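Local coordinates for protein chitinase (Thermococcus kodakarensis KOD1, PDB 5DHD) that probably binds chitin through this domain, a non-catalytic module of an enzyme that hydrolyses the polysaccharide, at residues K36-D41 and S84-Y89. Numbering follows the deposited sequence.
Sequences KVKLKD and SVEAIY. With PE3 (3,6,9,12,15,18,21,24,27,30,33,36,39-tridecaoxahentetracontane-1,41-diol), chain E; PE3 (3,6,9,12,15,18,21,24,27,30,33,36,39-tridecaoxahentetracontane-1,41-diol), chain F; PE3 (3,6,9,12,15,18,21,24,27,30,33,36,39-tridecaoxahentetracontane-1,41-diol), chain H.
K36 and Y89 form a hydrogen-bonded antiparallel pair, Y89 N reaching K36 O at 2.8 Å and K36 N returning the bond to Y89 O. K38 N gives a nearly straight bond to A87 O (3.0 Å, 175°), but K38 O accepts from E86 N, so E86 and A87 both face K38: a classic beta bulge, which shifts the register by one before L39 pairs with V85. K40 N to S84 O continues the ladder past the strand end.

One salt bridge crosses beside the bulge. K38 and E86 run side by side, and K38 NZ pairs with E86 OE1 in this bridge at 3.2 Å, from above the carboxylate plane. Bends at chi2 (68°) and chi4 (58°) curl the lysine back, letting NZ also bond L39 O at 2.9 Å. E86 OE2 lies against K40 CG and takes a water that D41 N also holds. An alanine in place of E86 would probably leave K38 NZ without its charge partner and this water less firmly held.

K36 sends its extended chain into a bound polyether, where NZ makes four hydrogen bonds with ether oxygens, wrapped much as a cation is in a crown ether.

On the other face, V85 CG2 touches L39 CD2 (3.6 Å) and V37 CG1 (3.9 Å). These aliphatic groups face strand 72-79 of the second sheet of the beta-sandwich, V37 and V85 resting on F77, while strands 59-64 and 95-99 flank the pair within its own sheet.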
ATOM      1  N   LYS A  36       4.557  -2.002   1.910  1.00 13.50           N
ATOM      2  CA  LYS A  36       4.590  -3.455   1.993  1.00 12.57           C
ATOM      3  C   LYS A  36       3.283  -3.970   2.557  1.00 12.55           C
ATOM      4  O   LYS A  36       2.860  -3.565   3.643  1.00 15.01           O
ATOM      5  CB  LYS A  36       5.750  -3.931   2.871  1.00 17.51           C
ATOM      6  CG  LYS A  36       7.118  -3.575   2.336  1.00 21.36           C
ATOM      7  CD  LYS A  36       8.153  -4.369   3.106  1.00 25.76           C
ATOM      8  CE  LYS A  36       9.479  -4.311   2.421  1.00 41.95           C
ATOM      9  NZ  LYS A  36      10.529  -5.035   3.177  1.00 35.53           N
ATOM     10  N   VAL A  37       2.664  -4.887   1.824  1.00 13.03           N
ATOM     11  CA  VAL A  37       1.378  -5.447   2.207  1.00 12.57           C
ATOM     12  C   VAL A  37       1.462  -6.943   2.479  1.00 16.16           C
ATOM     13  O   VAL A  37       2.027  -7.697   1.686  1.00 15.08           O
ATOM     14  CB  VAL A  37       0.358  -5.203   1.081  1.00 12.16           C
ATOM     15  CG1 VAL A  37      -0.996  -5.790   1.455  1.00 13.60           C
ATOM     16  CG2 VAL A  37       0.263  -3.705   0.775  1.00 13.72           C
ATOM     17  N   LYS A  38       0.896  -7.360   3.608  1.00 14.98           N
ATOM     18  CA  LYS A  38       0.863  -8.767   3.988  1.00 15.44           C
ATOM     19  C   LYS A  38      -0.559  -9.273   3.786  1.00 16.06           C
ATOM     20  O   LYS A  38      -1.506  -8.719   4.347  1.00 15.91           O
ATOM     21  CB  LYS A  38       1.252  -8.945   5.459  1.00 19.49           C
ATOM     22  CG  LYS A  38       1.156 -10.399   5.972  1.00 20.27           C
ATOM     23  CD  LYS A  38       2.205 -11.296   5.331  1.00 23.79           C
ATOM     24  CE  LYS A  38       2.175 -12.710   5.923  1.00 35.55           C
ATOM     25  NZ  LYS A  38       0.842 -13.379   5.765  1.00 47.89           N
ATOM     26  N   LEU A  39      -0.708 -10.319   2.982  1.00 16.02           N
ATOM     27  CA  LEU A  39      -2.020 -10.896   2.710  1.00 15.55           C
ATOM     28  C   LEU A  39      -2.183 -12.232   3.421  1.00 19.51           C
ATOM     29  O   LEU A  39      -1.199 -12.909   3.715  1.00 21.86           O
ATOM     30  CB  LEU A  39      -2.180 -11.173   1.212  1.00 17.26           C
ATOM     31  CG  LEU A  39      -2.011 -10.019   0.226  1.00 18.20           C
ATOM     32  CD1 LEU A  39      -2.211 -10.531  -1.196  1.00 18.40           C
ATOM     33  CD2 LEU A  39      -3.013  -8.925   0.554  1.00 18.72           C
ATOM     34  N   LYS A  40      -3.428 -12.612   3.691  1.00 20.19           N
ATOM     35  CA  LYS A  40      -3.690 -13.905   4.312  1.00 21.40           C
ATOM     36  C   LYS A  40      -3.307 -14.965   3.285  1.00 22.50           C
ATOM     37  O   LYS A  40      -3.393 -14.724   2.082  1.00 21.83           O
ATOM     38  CB  LYS A  40      -5.177 -14.023   4.635  1.00 27.13           C
ATOM     39  CG  LYS A  40      -5.592 -13.385   5.943  1.00 44.05           C
ATOM     40  CD  LYS A  40      -7.036 -13.739   6.282  1.00 55.15           C
ATOM     41  CE  LYS A  40      -7.962 -12.554   6.078  1.00 63.35           C
ATOM     42  NZ  LYS A  40      -9.394 -12.928   6.254  1.00 69.99           N
ATOM     43  N   ASP A  41      -2.891 -16.139   3.748  1.00 25.59           N
ATOM     44  CA  ASP A  41      -2.502 -17.202   2.829  1.00 28.95           C
ATOM     45  C   ASP A  41      -3.641 -17.537   1.878  1.00 24.24           C
ATOM     46  O   ASP A  41      -4.801 -17.613   2.286  1.00 27.55           O
ATOM     47  CB  ASP A  41      -2.091 -18.460   3.605  1.00 33.15           C
ATOM     48  CG  ASP A  41      -0.908 -18.218   4.513  1.00 45.64           C
ATOM     49  OD1 ASP A  41       0.086 -17.619   4.045  1.00 47.28           O
ATOM     50  OD2 ASP A  41      -0.969 -18.631   5.691  1.00 54.54           O
ATOM     51  N   SER A  84      -8.637  -9.607   3.065  1.00 15.48           N
ATOM     52  CA  SER A  84      -7.478 -10.479   3.188  1.00 16.43           C
ATOM     53  C   SER A  84      -6.181  -9.780   3.602  1.00 15.53           C
ATOM     54  O   SER A  84      -5.196 -10.450   3.923  1.00 17.33           O
ATOM     55  CB  SER A  84      -7.243 -11.236   1.894  1.00 20.21           C
ATOM     56  OG  SER A  84      -6.733 -10.361   0.912  1.00 23.36           O
ATOM     57  N   VAL A  85      -6.162  -8.449   3.590  1.00 14.30           N
ATOM     58  CA  VAL A  85      -4.953  -7.734   3.999  1.00 15.91           C
ATOM     59  C   VAL A  85      -4.828  -7.753   5.519  1.00 16.17           C
ATOM     60  O   VAL A  85      -5.722  -7.293   6.234  1.00 16.32           O
ATOM     61  CB  VAL A  85      -4.950  -6.260   3.524  1.00 12.95           C
ATOM     62  CG1 VAL A  85      -3.789  -5.498   4.180  1.00 14.97           C
ATOM     63  CG2 VAL A  85      -4.802  -6.201   2.011  1.00 15.18           C
ATOM     64  N   GLU A  86      -3.712  -8.284   6.008  1.00 16.91           N
ATOM     65  CA  GLU A  86      -3.480  -8.363   7.444  1.00 17.26           C
ATOM     66  C   GLU A  86      -2.745  -7.140   7.971  1.00 17.10           C
ATOM     67  O   GLU A  86      -2.949  -6.740   9.117  1.00 18.40           O
ATOM     68  CB  GLU A  86      -2.659  -9.602   7.777  1.00 21.66           C
ATOM     69  CG  GLU A  86      -3.294 -10.886   7.273  1.00 28.41           C
ATOM     70  CD  GLU A  86      -2.526 -12.122   7.682  1.00 37.07           C
ATOM     71  OE1 GLU A  86      -1.286 -12.043   7.822  1.00 33.69           O
ATOM     72  OE2 GLU A  86      -3.171 -13.176   7.853  1.00 39.21           O
ATOM     73  N   ALA A  87      -1.881  -6.556   7.142  1.00 16.06           N
ATOM     74  CA  ALA A  87      -1.122  -5.376   7.550  1.00 15.09           C
ATOM     75  C   ALA A  87      -0.551  -4.626   6.355  1.00 13.49           C
ATOM     76  O   ALA A  87      -0.286  -5.214   5.308  1.00 14.23           O
ATOM     77  CB  ALA A  87       0.041  -5.800   8.470  1.00 20.06           C
ATOM     78  N   ILE A  88      -0.376  -3.317   6.523  1.00 13.36           N
ATOM     79  CA  ILE A  88       0.193  -2.466   5.485  1.00 14.07           C
ATOM     80  C   ILE A  88       1.250  -1.603   6.167  1.00 14.06           C
ATOM     81  O   ILE A  88       0.971  -0.958   7.182  1.00 15.81           O
ATOM     82  CB  ILE A  88      -0.872  -1.556   4.816  1.00 13.75           C
ATOM     83  CG1 ILE A  88      -1.968  -2.423   4.158  1.00 14.54           C
ATOM     84  CG2 ILE A  88      -0.187  -0.613   3.799  1.00 13.44           C
ATOM     85  CD1 ILE A  88      -3.117  -1.614   3.526  1.00 16.44           C
ATOM     86  N   TYR A  89       2.459  -1.607   5.616  1.00 14.79           N
ATOM     87  CA  TYR A  89       3.566  -0.837   6.179  1.00 13.37           C
ATOM     88  C   TYR A  89       4.072   0.204   5.190  1.00 13.54           C
ATOM     89  O   TYR A  89       4.272  -0.102   4.016  1.00 15.80           O
ATOM     90  CB  TYR A  89       4.739  -1.773   6.522  1.00 16.72           C
ATOM     91  CG  TYR A  89       4.376  -2.908   7.460  1.00 16.41           C
ATOM     92  CD1 TYR A  89       4.412  -2.736   8.847  1.00 19.80           C
ATOM     93  CD2 TYR A  89       3.981  -4.141   6.959  1.00 18.26           C
ATOM     94  CE1 TYR A  89       4.060  -3.776   9.704  1.00 21.52           C
ATOM     95  CE2 TYR A  89       3.630  -5.184   7.802  1.00 17.85           C
ATOM     96  CZ  TYR A  89       3.676  -4.987   9.165  1.00 21.15           C
ATOM     97  OH  TYR A  89       3.346  -6.034   9.981  1.00 24.45           O
TER
HETATM   98  C18 PE3 E 804       9.821  -5.593   6.560  0.50 26.51           C
HETATM   99  C17 PE3 E 804      10.994  -4.647   6.774  0.50 30.59           C
HETATM  100  O16 PE3 E 804      10.935  -3.694   5.727  0.50 32.17           O
HETATM  101  C15 PE3 E 804      11.971  -2.734   5.799  0.50 35.69           C
HETATM  102  C14 PE3 E 804      11.786  -1.808   4.613  0.50 39.97           C
HETATM  103  O13 PE3 E 804      12.147  -2.562   3.468  0.50 35.27           O
HETATM  104  C12 PE3 E 804      11.947  -1.746   2.330  0.50 38.34           C
HETATM  105  C11 PE3 E 804      12.352  -2.542   1.095  0.50 39.32           C
HETATM  106  O10 PE3 E 804      11.706  -3.802   1.029  0.50 46.47           O
HETATM  107  C9  PE3 E 804      12.178  -4.387  -0.182  0.50 44.67           C
HETATM  108  C8  PE3 E 804      11.600  -5.770  -0.452  0.50 43.38           C
HETATM  109  O7  PE3 E 804      11.454  -6.496   0.759  0.50 36.56           O
HETATM  110  C6  PE3 E 804      10.881  -7.743   0.387  0.50 43.09           C
HETATM  111  C5  PE3 E 804      10.675  -8.670   1.588  0.50 37.41           C
HETATM  112  O4  PE3 E 804      10.201  -7.934   2.706  0.50 41.88           O
HETATM  113  C30 PE3 F 805      -0.201  -1.377  13.542  1.00 34.15           C
HETATM  114  C29 PE3 F 805       0.389  -2.208  12.404  1.00 29.36           C
HETATM  115  O28 PE3 F 805       0.486  -3.558  12.823  1.00 50.47           O
HETATM  116  C27 PE3 F 805       1.039  -4.310  11.740  1.00 45.88           C
HETATM  117  C26 PE3 F 805       1.180  -5.779  12.150  1.00 45.74           C
HETATM  118  O25 PE3 F 805      -0.098  -6.425  12.128  1.00 40.88           O
HETATM  119  O13 PE3 H 807      -5.822  -4.685  13.601  1.00 59.47           O
HETATM  120  C12 PE3 H 807      -5.564  -3.915  12.378  1.00 70.00           C
HETATM  121  C11 PE3 H 807      -5.248  -4.806  11.215  1.00 70.00           C
HETATM  122  O10 PE3 H 807      -6.456  -5.297  10.564  1.00 70.00           O
HETATM  123  C9  PE3 H 807      -6.098  -6.259   9.514  1.00 60.73           C
HETATM  124  C8  PE3 H 807      -7.345  -6.888   8.815  1.00 47.28           C
HETATM  125  O7  PE3 H 807      -8.250  -7.517   9.828  1.00 47.96           O
HETATM  126  C6  PE3 H 807      -9.408  -8.098   9.143  1.00 41.01           C
HETATM  127  O   HOH W   1      -2.843 -16.160   6.657  1.00 47.48           O